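PDB 3AX6: phosphoribosylaminoimidazole carboxylase, ATPase subunit from Thermotoga maritima, which probably catalyses the ATP-dependent carboxylation of 5-aminoimidazole ribonucleotide with hydrogencarbonate to N5-carboxyaminoimidazole ribonucleotide in purine biosynthesis. Local coordinates for residues A[99-104]-A[136-141]; A[111-116]-A[253-258]; A[119-124]-A[166-171]. All coordinates share one frame; numbering follows the deposited sequence.

Contact 1. Residues A[99-104]-A[136-141]; sequences QDKFVQ and VQKARK. With ADP (adenosine-5'-diphosphate), chain E.
A salt bridge between Asp100 and Arg140, with a backbone hydrogen bond beside it, fastens the first turn of helix 101-110 to the loop that follows strand 135-139, close to the bound ADP. The syn lone pair of Asp100 OD1 takes Arg140 NH2 at 2.7 Å, although the carboxylate and guanidinium planes stand 49° apart and the oxygen is tilted out of the guanidinium plane. Arg140 NE adds weak bonds to both carboxylate oxygens. Asp100 has a second task as N-cap of the helix: its OD2 receives Phe102 N at 2.8 Å, from above the carboxylate plane. A chi1 of 174° swings CG away from the backbone N, which lets the short side chain serve both the cap position and the arginine. Were the residue an alanine, Arg140 would probably lose its charge mate and the first helical turn its side-chain cap. Arg140 bends at chi3 (65°), which turns the guanidinium back to Asp100, whose OD2 lies at its edge; Phe102 CD1 lies over one face of that group, 3.7 Å from Arg140 NH2. Next to the salt bridge, Lys101 N donates to Arg140 O at 2.8 Å. The lysines carry the contact on toward the nucleotide. Lys101, extended beyond CG, passes Ala139 O and makes a weak bond to ADP O3A, while Lys138 NZ bonds ADP N7 at 3.0 Å and ADP O1A at 3.1 Å and has Glu169 as salt-bridge partner. Long, flexible cationic chains suit this place, since each spans from the backbone to the nucleotide. Two lysines reaching ADP, one weakly at the diphosphate bridge, the other between alpha-phosphate and adenine, are characteristic of the nucleotide site of the ATP-grasp fold.

Contact 2. Residues A[111-116]-A[253-258]; sequences NGIPVP and ILVNEI. With ADP (adenosine-5'-diphosphate), chain E.
Pro114 and Val255 supply the one hydrogen bond of this contact, which sets the loop after helix 101-110 against strand 253-259. Val255 N points almost straight at Pro114 O (3.0 Å, 173° at the hydrogen). Proline has no N-H to offer, but its carbonyl can still accept from this strand at the border of its sheet.

The remaining interactions are apolar. Val255 CG1, turned between its own backbone N and carbonyl carbon (chi1 41°), meets Ile113 CG2 at 3.2 Å, tighter than usual for two methyl groups. Farther along, Pro116 CG leans against Leu254 CD2 at 3.5 Å, and its CD carbon lies near Leu254 CB. Pro114 CB rests by Ile253 O at 3.5 Å. The branched side chains suit this buried seam because they fill it, and the two proline rings restrict the loop backbone. Leu108 of the preceding helix touches both Ile113 and Val255.

Polar chemistry returns where the strand faces the nucleotide. Asn256 ND2 makes weak hydrogen bonds to ADP O1A and ADP O2A, each at 3.4 Å, and a classic beta bulge lets Asn256 and Glu257 both face Glu244. Chemically, then, the strand is apolar where it meets the loop and polar where it meets the alpha-phosphate, so one backbone bond and close apolar packing hold the loop while Asn256 is left to bind ADP.

Contact 3. Residues A[119-124]-A[166-171]; sequences KLVKDL and TYLEEF. With ADP (adenosine-5'-diphosphate), chain E.
Lys119 and Leu168 form an antiparallel hydrogen-bonded pair, joining strand 118-120 to strand 166-170. Leu168 N donates to Lys119 O at 2.7 Å, and Lys119 N returns a bond to Leu168 O at 2.8 Å. Leu120 and Tyr167, the next pair, are non-hydrogen-bonded, and their CA atoms approach to 4.3 Å. Beyond them the ladder frays: Val121 N reaches Thr166 O only by a weak 3.4 Å bond.

Packing is tightest around Val121. Its CG1 runs into Leu168 CD1 at 3.2 Å, closer than normal carbon contact, with the two side chains crossing at about a right angle. Leu168 has a chi1 of -96°, away from a staggered value, consistent with the crowding. Val121 CG2 also lies 3.5 Å from Thr166 OG1, whose polar partner is the side-chain amide of Gln137. A valine fits here because its two methyls can touch the leucine and the threonine at once.

The looser side is that of the lysines. The side chain of Lys119 leads away from the paired strands, carrying its ammonium to salt bridges with Glu130 and Asp127. After Val121 the chains part, and exposed Lys122 points away.

At the other end of strand 166-170, the buried side chain of Glu169 and the backbone carbonyl of Glu170 meet the adenine amino group: Glu170 O accepts ADP N6 at 3.1 Å, and Glu169 OE2 does so at a distance modelled as very short. Exposed Phe171 sets one ring face against the adenine, its CD1 3.6 Å from ADP C2.

Strand 118-120 edges the four-stranded antiparallel sheet, and strand 166-170 lies between it and strand 135-139. Helix 101-110 packs against Leu120 and Tyr167, while Leu168 touches Val135 and Phe131.

How the contacts relate
All three contacts reach ADP, each from a different part of its pocket. Contacts 1 and 3, with centres about 9 Å apart, share the small sheet: Val136 O and Glu169 N are 2.9 Å apart, a probable hydrogen bond between neighbouring strands. Contact 2 brings in the edge of the large sheet; its centre lies about 13 Å from that of contact 1 and about 17 Å from that of contact 3. Lys138 NZ and Asn256 OD1 come within 2.9 Å beside the phosphates, and Gln104 NE2 probably bonds Glu257 OE2. The nucleotide thus lies between two antiparallel sheets, as in ATP-grasp enzymes: contact 1 touches both adenine and diphosphate, contact 2 the alpha-phosphate, contact 3 the adenine.

Contact 1. Residues A[99-104]-A[136-141]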
loop_
_atom_site.group_PDB
_atom_site.type_symbol
_atom_site.label_atom_id
_atom_site.label_comp_id
_atom_site.label_asym_id
_atom_site.label_seq_id
_atom_site.Cartn_x
_atom_site.Cartn_y
_atom_site.Cartn_z
ATOM N N GLN A 99 -0.562 12.820 27.343
ATOM C CA GLN A 99 0.712 12.434 27.954
ATOM C C GLN A 99 0.658 12.121 29.447
ATOM O O GLN A 99 1.452 11.326 29.948
ATOM C CB GLN A 99 1.756 13.524 27.740
ATOM C CG GLN A 99 2.270 13.632 26.328
ATOM C CD GLN A 99 3.608 14.329 26.276
ATOM O OE1 GLN A 99 3.783 15.409 26.846
ATOM N NE2 GLN A 99 4.564 13.714 25.591
ATOM N N ASP A 100 -0.254 12.763 30.160
ATOM C CA ASP A 100 -0.384 12.534 31.589
ATOM C C ASP A 100 -1.697 11.807 31.837
ATOM O O ASP A 100 -2.781 12.354 31.618
ATOM C CB ASP A 100 -0.333 13.868 32.333
ATOM C CG ASP A 100 -0.604 13.724 33.816
ATOM O OD1 ASP A 100 -0.377 14.707 34.554
ATOM O OD2 ASP A 100 -1.052 12.640 34.244
ATOM N N LYS A 101 -1.591 10.566 32.292
ATOM C CA LYS A 101 -2.764 9.746 32.533
ATOM C C LYS A 101 -3.787 10.353 33.473
ATOM O O LYS A 101 -4.979 10.134 33.299
ATOM C CB LYS A 101 -2.349 8.371 33.049
ATOM C CG LYS A 101 -1.603 7.526 32.030
ATOM C CD LYS A 101 -1.587 6.067 32.453
ATOM C CE LYS A 101 -1.012 5.184 31.366
ATOM N NZ LYS A 101 -1.175 3.745 31.702
ATOM N N PHE A 102 -3.338 11.112 34.467
ATOM C CA PHE A 102 -4.280 11.717 35.402
ATOM C C PHE A 102 -5.067 12.849 34.752
ATOM O O PHE A 102 -6.295 12.885 34.828
ATOM C CB PHE A 102 -3.570 12.238 36.656
ATOM C CG PHE A 102 -4.508 12.860 37.651
ATOM C CD1 PHE A 102 -4.601 14.241 37.773
ATOM C CD2 PHE A 102 -5.339 12.063 38.428
ATOM C CE1 PHE A 102 -5.511 14.817 38.652
ATOM C CE2 PHE A 102 -6.251 12.629 39.308
ATOM C CZ PHE A 102 -6.339 14.008 39.421
ATOM N N VAL A 103 -4.366 13.778 34.115
ATOM C CA VAL A 103 -5.048 14.877 33.446
ATOM C C VAL A 103 -5.976 14.274 32.389
ATOM O O VAL A 103 -7.094 14.753 32.182
ATOM C CB VAL A 103 -4.043 15.848 32.784
ATOM C CG1 VAL A 103 -3.148 16.476 33.846
ATOM C CG2 VAL A 103 -3.202 15.110 31.778
ATOM N N GLN A 104 -5.516 13.205 31.739
ATOM C CA GLN A 104 -6.318 12.527 30.723
ATOM C C GLN A 104 -7.627 12.035 31.334
ATOM O O GLN A 104 -8.698 12.265 30.778
ATOM C CB GLN A 104 -5.545 11.349 30.123
ATOM C CG GLN A 104 -6.392 10.448 29.234
ATOM C CD GLN A 104 -5.587 9.352 28.569
ATOM O OE1 GLN A 104 -6.011 8.195 28.530
ATOM N NE2 GLN A 104 -4.427 9.707 28.035
ATOM N N VAL A 136 -5.734 -0.598 41.500
ATOM C CA VAL A 136 -4.714 -0.439 40.473
ATOM C C VAL A 136 -4.008 0.907 40.539
ATOM O O VAL A 136 -4.650 1.958 40.568
ATOM C CB VAL A 136 -5.322 -0.603 39.070
ATOM C CG1 VAL A 136 -4.220 -0.639 38.025
ATOM C CG2 VAL A 136 -6.148 -1.865 39.015
ATOM N N GLN A 137 -2.680 0.864 40.572
ATOM C CA GLN A 137 -1.866 2.073 40.608
ATOM C C GLN A 137 -1.200 2.269 39.241
ATOM O O GLN A 137 -0.695 1.320 38.637
ATOM C CB GLN A 137 -0.789 1.977 41.700
ATOM C CG GLN A 137 0.149 3.185 41.715
ATOM C CD GLN A 137 1.345 3.018 42.637
ATOM O OE1 GLN A 137 2.040 2.004 42.598
ATOM N NE2 GLN A 137 1.600 4.030 43.460
ATOM N N LYS A 138 -1.206 3.506 38.760
ATOM C CA LYS A 138 -0.619 3.821 37.468
ATOM C C LYS A 138 0.241 5.067 37.531
ATOM O O LYS A 138 -0.114 6.042 38.189
ATOM C CB LYS A 138 -1.721 4.039 36.429
ATOM C CG LYS A 138 -2.568 2.812 36.156
ATOM C CD LYS A 138 -3.596 3.082 35.073
ATOM C CE LYS A 138 -4.175 1.784 34.554
ATOM N NZ LYS A 138 -5.161 2.008 33.474
ATOM N N ALA A 139 1.375 5.031 36.845
ATOM C CA ALA A 139 2.257 6.188 36.806
ATOM C C ALA A 139 1.532 7.269 36.006
ATOM O O ALA A 139 0.818 6.960 35.049
ATOM C CB ALA A 139 3.571 5.826 36.132
ATOM N N ARG A 140 1.693 8.530 36.402
ATOM C CA ARG A 140 1.045 9.621 35.683
ATOM C C ARG A 140 1.679 9.784 34.311
ATOM O O ARG A 140 0.981 9.961 33.314
ATOM C CB ARG A 140 1.177 10.935 36.449
ATOM C CG ARG A 140 0.415 10.974 37.746
ATOM C CD ARG A 140 0.455 12.367 38.351
ATOM N NE ARG A 140 -0.242 13.339 37.513
ATOM C CZ ARG A 140 -0.533 14.581 37.891
ATOM N NH1 ARG A 140 -0.183 15.010 39.098
ATOM N NH2 ARG A 140 -1.186 15.392 37.069
ATOM N N LYS A 141 3.006 9.723 34.269
ATOM C CA LYS A 141 3.729 9.875 33.016
ATOM C C LYS A 141 4.739 8.765 32.736
ATOM O O LYS A 141 5.276 8.678 31.630
ATOM C CB LYS A 141 4.436 11.232 32.978
ATOM C CG LYS A 141 3.514 12.407 32.683
ATOM C CD LYS A 141 4.301 13.690 32.440
ATOM C CE LYS A 141 3.413 14.789 31.868
ATOM N NZ LYS A 141 4.166 16.048 31.601
HETATM P PB ADP E . 0.123 0.462 29.471
HETATM O O1B ADP E . -0.684 0.384 28.221
HETATM O O2B ADP E . 1.042 -0.869 29.587
HETATM O O3B ADP E . 1.089 1.838 29.405
HETATM P PA ADP E . -2.340 -0.012 30.681
HETATM O O1A ADP E . -3.283 1.021 31.174
HETATM O O2A ADP E . -2.743 -0.396 29.158
HETATM O O3A ADP E . -0.810 0.587 30.821
HETATM O "O5'" ADP E . -2.443 -1.305 31.665
HETATM C "C5'" ADP E . -2.043 -2.477 30.936
HETATM C "C4'" ADP E . -2.967 -3.656 31.263
HETATM O "O4'" ADP E . -3.318 -3.667 32.685
HETATM C "C3'" ADP E . -4.291 -3.567 30.484
HETATM O "O3'" ADP E . -4.193 -4.152 29.176
HETATM C "C2'" ADP E . -5.272 -4.287 31.406
HETATM O "O2'" ADP E . -5.309 -5.689 31.132
HETATM C "C1'" ADP E . -4.741 -3.971 32.818
HETATM N N9 ADP E . -5.486 -2.859 33.446
HETATM C C8 ADP E . -5.330 -1.514 33.212
HETATM N N7 ADP E . -6.161 -0.826 33.938
HETATM C C5 ADP E . -6.903 -1.669 34.686
HETATM C C6 ADP E . -7.946 -1.517 35.641
HETATM N N6 ADP E . -8.405 -0.264 35.978
HETATM N N1 ADP E . -8.477 -2.620 36.214
HETATM C C2 ADP E . -8.047 -3.846 35.901
HETATM N N3 ADP E . -7.072 -4.034 35.007
HETATM C C4 ADP E . -6.480 -2.989 34.384
#

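Contact 2. Residues A[111-116]-A[253-258]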
loop_
_atom_site.group_PDB
_atom_site.type_symbol
_atom_site.label_atom_id
_atom_site.label_comp_id
_atom_site.label_asym_id
_atom_site.label_seq_id
_atom_site.Cartn_x
_atom_site.Cartn_y
_atom_site.Cartn_z
ATOM N N ASN A 111 -15.880 15.449 30.550
ATOM C CA ASN A 111 -16.737 15.409 29.367
ATOM C C ASN A 111 -17.748 14.265 29.345
ATOM O O ASN A 111 -18.349 13.991 28.310
ATOM C CB ASN A 111 -15.895 15.371 28.093
ATOM C CG ASN A 111 -15.197 16.687 27.826
ATOM O OD1 ASN A 111 -14.155 16.986 28.416
ATOM N ND2 ASN A 111 -15.780 17.494 26.944
ATOM N N GLY A 112 -17.934 13.601 30.483
ATOM C CA GLY A 112 -18.901 12.517 30.556
ATOM C C GLY A 112 -18.520 11.223 29.861
ATOM O O GLY A 112 -19.366 10.355 29.652
ATOM N N ILE A 113 -17.251 11.096 29.493
ATOM C CA ILE A 113 -16.748 9.895 28.828
ATOM C C ILE A 113 -16.570 8.801 29.882
ATOM O O ILE A 113 -15.823 8.981 30.835
ATOM C CB ILE A 113 -15.380 10.172 28.176
ATOM C CG1 ILE A 113 -15.506 11.312 27.163
ATOM C CG2 ILE A 113 -14.848 8.916 27.530
ATOM C CD1 ILE A 113 -16.467 11.036 26.032
ATOM N N PRO A 114 -17.239 7.647 29.712
ATOM C CA PRO A 114 -17.155 6.523 30.660
ATOM C C PRO A 114 -15.720 6.100 30.980
ATOM O O PRO A 114 -14.948 5.771 30.080
ATOM C CB PRO A 114 -17.939 5.416 29.956
ATOM C CG PRO A 114 -18.936 6.177 29.133
ATOM C CD PRO A 114 -18.080 7.285 28.559
ATOM N N VAL A 115 -15.385 6.089 32.266
ATOM C CA VAL A 115 -14.040 5.740 32.708
ATOM C C VAL A 115 -14.069 5.168 34.126
ATOM O O VAL A 115 -14.964 5.482 34.906
ATOM C CB VAL A 115 -13.147 7.004 32.690
ATOM C CG1 VAL A 115 -13.736 8.067 33.617
ATOM C CG2 VAL A 115 -11.743 6.674 33.114
ATOM N N PRO A 116 -13.092 4.311 34.478
ATOM C CA PRO A 116 -13.042 3.725 35.822
ATOM C C PRO A 116 -12.877 4.805 36.897
ATOM O O PRO A 116 -12.272 5.848 36.640
ATOM C CB PRO A 116 -11.816 2.817 35.754
ATOM C CG PRO A 116 -11.783 2.398 34.322
ATOM C CD PRO A 116 -12.089 3.682 33.597
ATOM N N ILE A 253 -18.651 -0.349 28.922
ATOM C CA ILE A 253 -17.512 -0.055 28.063
ATOM C C ILE A 253 -16.839 1.216 28.584
ATOM O O ILE A 253 -17.432 2.287 28.592
ATOM C CB ILE A 253 -17.944 0.094 26.604
ATOM C CG1 ILE A 253 -18.442 -1.269 26.103
ATOM C CG2 ILE A 253 -16.768 0.589 25.749
ATOM C CD1 ILE A 253 -18.945 -1.267 24.701
ATOM N N LEU A 254 -15.603 1.061 29.055
ATOM C CA LEU A 254 -14.822 2.156 29.626
ATOM C C LEU A 254 -13.588 2.452 28.778
ATOM O O LEU A 254 -12.974 1.538 28.234
ATOM C CB LEU A 254 -14.373 1.775 31.047
ATOM C CG LEU A 254 -15.405 1.613 32.179
ATOM C CD1 LEU A 254 -16.602 0.835 31.698
ATOM C CD2 LEU A 254 -14.772 0.903 33.367
ATOM N N VAL A 255 -13.229 3.723 28.645
ATOM C CA VAL A 255 -12.034 4.050 27.879
ATOM C C VAL A 255 -10.816 4.092 28.810
ATOM O O VAL A 255 -10.795 4.789 29.829
ATOM C CB VAL A 255 -12.182 5.378 27.111
ATOM C CG1 VAL A 255 -12.862 6.398 27.966
ATOM C CG2 VAL A 255 -10.809 5.877 26.680
ATOM N N ASN A 256 -9.804 3.324 28.440
ATOM C CA ASN A 256 -8.579 3.203 29.215
ATOM C C ASN A 256 -7.423 4.062 28.714
ATOM O O ASN A 256 -6.692 4.649 29.512
ATOM C CB ASN A 256 -8.148 1.731 29.236
ATOM C CG ASN A 256 -6.742 1.535 29.761
ATOM O OD1 ASN A 256 -6.425 1.936 30.874
ATOM N ND2 ASN A 256 -5.894 0.907 28.960
ATOM N N GLU A 257 -7.264 4.148 27.398
ATOM C CA GLU A 257 -6.150 4.903 26.842
ATOM C C GLU A 257 -6.456 5.571 25.510
ATOM O O GLU A 257 -7.323 5.128 24.759
ATOM C CB GLU A 257 -4.949 3.960 26.678
ATOM C CG GLU A 257 -3.638 4.642 26.328
ATOM C CD GLU A 257 -3.137 5.527 27.443
ATOM O OE1 GLU A 257 -2.704 4.990 28.481
ATOM O OE2 GLU A 257 -3.187 6.761 27.284
ATOM N N ILE A 258 -5.722 6.641 25.224
ATOM C CA ILE A 258 -5.876 7.387 23.981
ATOM C C ILE A 258 -4.513 7.550 23.320
ATOM O O ILE A 258 -3.569 8.017 23.956
ATOM C CB ILE A 258 -6.414 8.810 24.223
ATOM C CG1 ILE A 258 -7.753 8.764 24.963
ATOM C CG2 ILE A 258 -6.543 9.534 22.889
ATOM C CD1 ILE A 258 -8.329 10.138 25.262
HETATM P PB ADP E . 0.123 0.462 29.471
HETATM O O1B ADP E . -0.684 0.384 28.221
HETATM O O2B ADP E . 1.042 -0.869 29.587
HETATM O O3B ADP E . 1.089 1.838 29.405
HETATM P PA ADP E . -2.340 -0.012 30.681
HETATM O O1A ADP E . -3.283 1.021 31.174
HETATM O O2A ADP E . -2.743 -0.396 29.158
HETATM O O3A ADP E . -0.810 0.587 30.821
HETATM O "O5'" ADP E . -2.443 -1.305 31.665
HETATM C "C5'" ADP E . -2.043 -2.477 30.936
HETATM C "C4'" ADP E . -2.967 -3.656 31.263
HETATM O "O4'" ADP E . -3.318 -3.667 32.685
HETATM C "C3'" ADP E . -4.291 -3.567 30.484
HETATM O "O3'" ADP E . -4.193 -4.152 29.176
HETATM C "C2'" ADP E . -5.272 -4.287 31.406
HETATM O "O2'" ADP E . -5.309 -5.689 31.132
HETATM C "C1'" ADP E . -4.741 -3.971 32.818
HETATM N N9 ADP E . -5.486 -2.859 33.446
HETATM C C8 ADP E . -5.330 -1.514 33.212
HETATM N N7 ADP E . -6.161 -0.826 33.938
HETATM C C5 ADP E . -6.903 -1.669 34.686
HETATM C C6 ADP E . -7.946 -1.517 35.641
HETATM N N6 ADP E . -8.405 -0.264 35.978
HETATM N N1 ADP E . -8.477 -2.620 36.214
HETATM C C2 ADP E . -8.047 -3.846 35.901
HETATM N N3 ADP E . -7.072 -4.034 35.007
HETATM C C4 ADP E . -6.480 -2.989 34.384
#

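Contact 3. Residues A[119-124]-A[166-171]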
loop_
_atom_site.group_PDB
_atom_site.type_symbol
_atom_site.label_atom_id
_atom_site.label_comp_id
_atom_site.label_asym_id
_atom_site.label_seq_id
_atom_site.Cartn_x
_atom_site.Cartn_y
_atom_site.Cartn_z
ATOM N N LYS A 119 -8.432 8.296 41.426
ATOM C CA LYS A 119 -8.078 9.232 42.484
ATOM C C LYS A 119 -6.565 9.483 42.472
ATOM O O LYS A 119 -5.774 8.553 42.324
ATOM C CB LYS A 119 -8.507 8.629 43.824
ATOM C CG LYS A 119 -8.096 9.393 45.072
ATOM C CD LYS A 119 -9.000 10.583 45.347
ATOM C CE LYS A 119 -9.319 10.678 46.838
ATOM N NZ LYS A 119 -8.102 10.549 47.693
ATOM N N LEU A 120 -6.172 10.744 42.621
ATOM C CA LEU A 120 -4.760 11.116 42.635
ATOM C C LEU A 120 -4.154 10.731 43.982
ATOM O O LEU A 120 -4.803 10.883 45.020
ATOM C CB LEU A 120 -4.624 12.627 42.417
ATOM C CG LEU A 120 -3.224 13.246 42.432
ATOM C CD1 LEU A 120 -2.381 12.691 41.296
ATOM C CD2 LEU A 120 -3.355 14.753 42.309
ATOM N N VAL A 121 -2.920 10.231 43.981
ATOM C CA VAL A 121 -2.297 9.850 45.244
ATOM C C VAL A 121 -1.638 11.030 45.950
ATOM O O VAL A 121 -0.762 11.701 45.398
ATOM C CB VAL A 121 -1.235 8.720 45.078
ATOM C CG1 VAL A 121 -1.840 7.539 44.355
ATOM C CG2 VAL A 121 -0.014 9.233 44.349
ATOM N N LYS A 122 -2.094 11.295 47.171
ATOM C CA LYS A 122 -1.542 12.361 48.000
ATOM C C LYS A 122 -0.737 11.613 49.050
ATOM O O LYS A 122 0.430 11.910 49.293
ATOM C CB LYS A 122 -2.663 13.165 48.666
ATOM C CG LYS A 122 -3.574 13.908 47.688
ATOM C CD LYS A 122 -2.824 15.004 46.938
ATOM C CE LYS A 122 -3.753 15.770 46.004
ATOM N NZ LYS A 122 -3.068 16.904 45.319
ATOM N N ASP A 123 -1.384 10.624 49.655
ATOM C CA ASP A 123 -0.763 9.768 50.659
ATOM C C ASP A 123 -1.075 8.336 50.235
ATOM O O ASP A 123 -2.167 7.830 50.490
ATOM C CB ASP A 123 -1.352 10.043 52.039
ATOM C CG ASP A 123 -0.615 9.308 53.133
ATOM O OD1 ASP A 123 0.600 9.551 53.281
ATOM O OD2 ASP A 123 -1.243 8.490 53.836
ATOM N N LEU A 124 -0.112 7.696 49.579
ATOM C CA LEU A 124 -0.281 6.339 49.070
ATOM C C LEU A 124 -1.068 5.390 49.959
ATOM O O LEU A 124 -2.140 4.919 49.581
ATOM C CB LEU A 124 1.078 5.708 48.764
ATOM C CG LEU A 124 0.979 4.312 48.139
ATOM C CD1 LEU A 124 0.405 4.429 46.737
ATOM C CD2 LEU A 124 2.343 3.658 48.103
ATOM N N THR A 166 1.781 9.072 40.915
ATOM C CA THR A 166 0.913 8.079 40.317
ATOM C C THR A 166 -0.495 8.420 40.745
ATOM O O THR A 166 -0.704 9.342 41.523
ATOM C CB THR A 166 1.228 6.667 40.844
ATOM O OG1 THR A 166 0.879 6.592 42.231
ATOM C CG2 THR A 166 2.709 6.350 40.683
ATOM N N TYR A 167 -1.459 7.685 40.215
ATOM C CA TYR A 167 -2.843 7.881 40.598
ATOM C C TYR A 167 -3.403 6.482 40.766
ATOM O O TYR A 167 -2.774 5.503 40.370
ATOM C CB TYR A 167 -3.625 8.676 39.540
ATOM C CG TYR A 167 -3.846 7.972 38.216
ATOM C CD1 TYR A 167 -2.808 7.819 37.293
ATOM C CD2 TYR A 167 -5.102 7.465 37.880
ATOM C CE1 TYR A 167 -3.019 7.178 36.065
ATOM C CE2 TYR A 167 -5.321 6.822 36.657
ATOM C CZ TYR A 167 -4.278 6.683 35.757
ATOM O OH TYR A 167 -4.501 6.046 34.555
ATOM N N LEU A 168 -4.574 6.384 41.374
ATOM C CA LEU A 168 -5.204 5.097 41.601
ATOM C C LEU A 168 -6.513 4.997 40.835
ATOM O O LEU A 168 -7.141 6.008 40.516
ATOM C CB LEU A 168 -5.497 4.923 43.095
ATOM C CG LEU A 168 -4.548 4.173 44.026
ATOM C CD1 LEU A 168 -3.120 4.619 43.852
ATOM C CD2 LEU A 168 -5.014 4.410 45.453
ATOM N N GLU A 169 -6.913 3.773 40.523
ATOM C CA GLU A 169 -8.191 3.551 39.870
ATOM C C GLU A 169 -8.719 2.182 40.274
ATOM O O GLU A 169 -7.951 1.272 40.603
ATOM C CB GLU A 169 -8.101 3.709 38.341
ATOM C CG GLU A 169 -7.295 2.696 37.564
ATOM C CD GLU A 169 -7.340 2.985 36.063
ATOM O OE1 GLU A 169 -7.001 4.118 35.665
ATOM O OE2 GLU A 169 -7.718 2.089 35.277
ATOM N N GLU A 170 -10.039 2.056 40.285
ATOM C CA GLU A 170 -10.682 0.815 40.687
ATOM C C GLU A 170 -10.315 -0.337 39.770
ATOM O O GLU A 170 -10.066 -0.140 38.578
ATOM C CB GLU A 170 -12.199 0.994 40.703
ATOM C CG GLU A 170 -12.809 1.220 39.332
ATOM C CD GLU A 170 -14.318 1.274 39.381
ATOM O OE1 GLU A 170 -14.918 0.334 39.946
ATOM O OE2 GLU A 170 -14.903 2.249 38.854
ATOM N N PHE A 171 -10.284 -1.540 40.334
ATOM C CA PHE A 171 -9.964 -2.728 39.563
ATOM C C PHE A 171 -11.165 -3.097 38.706
ATOM O O PHE A 171 -12.272 -3.264 39.213
ATOM C CB PHE A 171 -9.627 -3.904 40.475
ATOM C CG PHE A 171 -9.180 -5.121 39.730
ATOM C CD1 PHE A 171 -7.881 -5.215 39.248
ATOM C CD2 PHE A 171 -10.071 -6.152 39.459
ATOM C CE1 PHE A 171 -7.474 -6.322 38.499
ATOM C CE2 PHE A 171 -9.679 -7.262 38.714
ATOM C CZ PHE A 171 -8.377 -7.348 38.232
HETATM P PB ADP E . 0.123 0.462 29.471
HETATM O O1B ADP E . -0.684 0.384 28.221
HETATM O O2B ADP E . 1.042 -0.869 29.587
HETATM O O3B ADP E . 1.089 1.838 29.405
HETATM P PA ADP E . -2.340 -0.012 30.681
HETATM O O1A ADP E . -3.283 1.021 31.174
HETATM O O2A ADP E . -2.743 -0.396 29.158
HETATM O O3A ADP E . -0.810 0.587 30.821
HETATM O "O5'" ADP E . -2.443 -1.305 31.665
HETATM C "C5'" ADP E . -2.043 -2.477 30.936
HETATM C "C4'" ADP E . -2.967 -3.656 31.263
HETATM O "O4'" ADP E . -3.318 -3.667 32.685
HETATM C "C3'" ADP E . -4.291 -3.567 30.484
HETATM O "O3'" ADP E . -4.193 -4.152 29.176
HETATM C "C2'" ADP E . -5.272 -4.287 31.406
HETATM O "O2'" ADP E . -5.309 -5.689 31.132
HETATM C "C1'" ADP E . -4.741 -3.971 32.818
HETATM N N9 ADP E . -5.486 -2.859 33.446
HETATM C C8 ADP E . -5.330 -1.514 33.212
HETATM N N7 ADP E . -6.161 -0.826 33.938
HETATM C C5 ADP E . -6.903 -1.669 34.686
HETATM C C6 ADP E . -7.946 -1.517 35.641
HETATM N N6 ADP E . -8.405 -0.264 35.978
HETATM N N1 ADP E . -8.477 -2.620 36.214
HETATM C C2 ADP E . -8.047 -3.846 35.901
HETATM N N3 ADP E . -7.072 -4.034 35.007
HETATM C C4 ADP E . -6.480 -2.989 34.384
#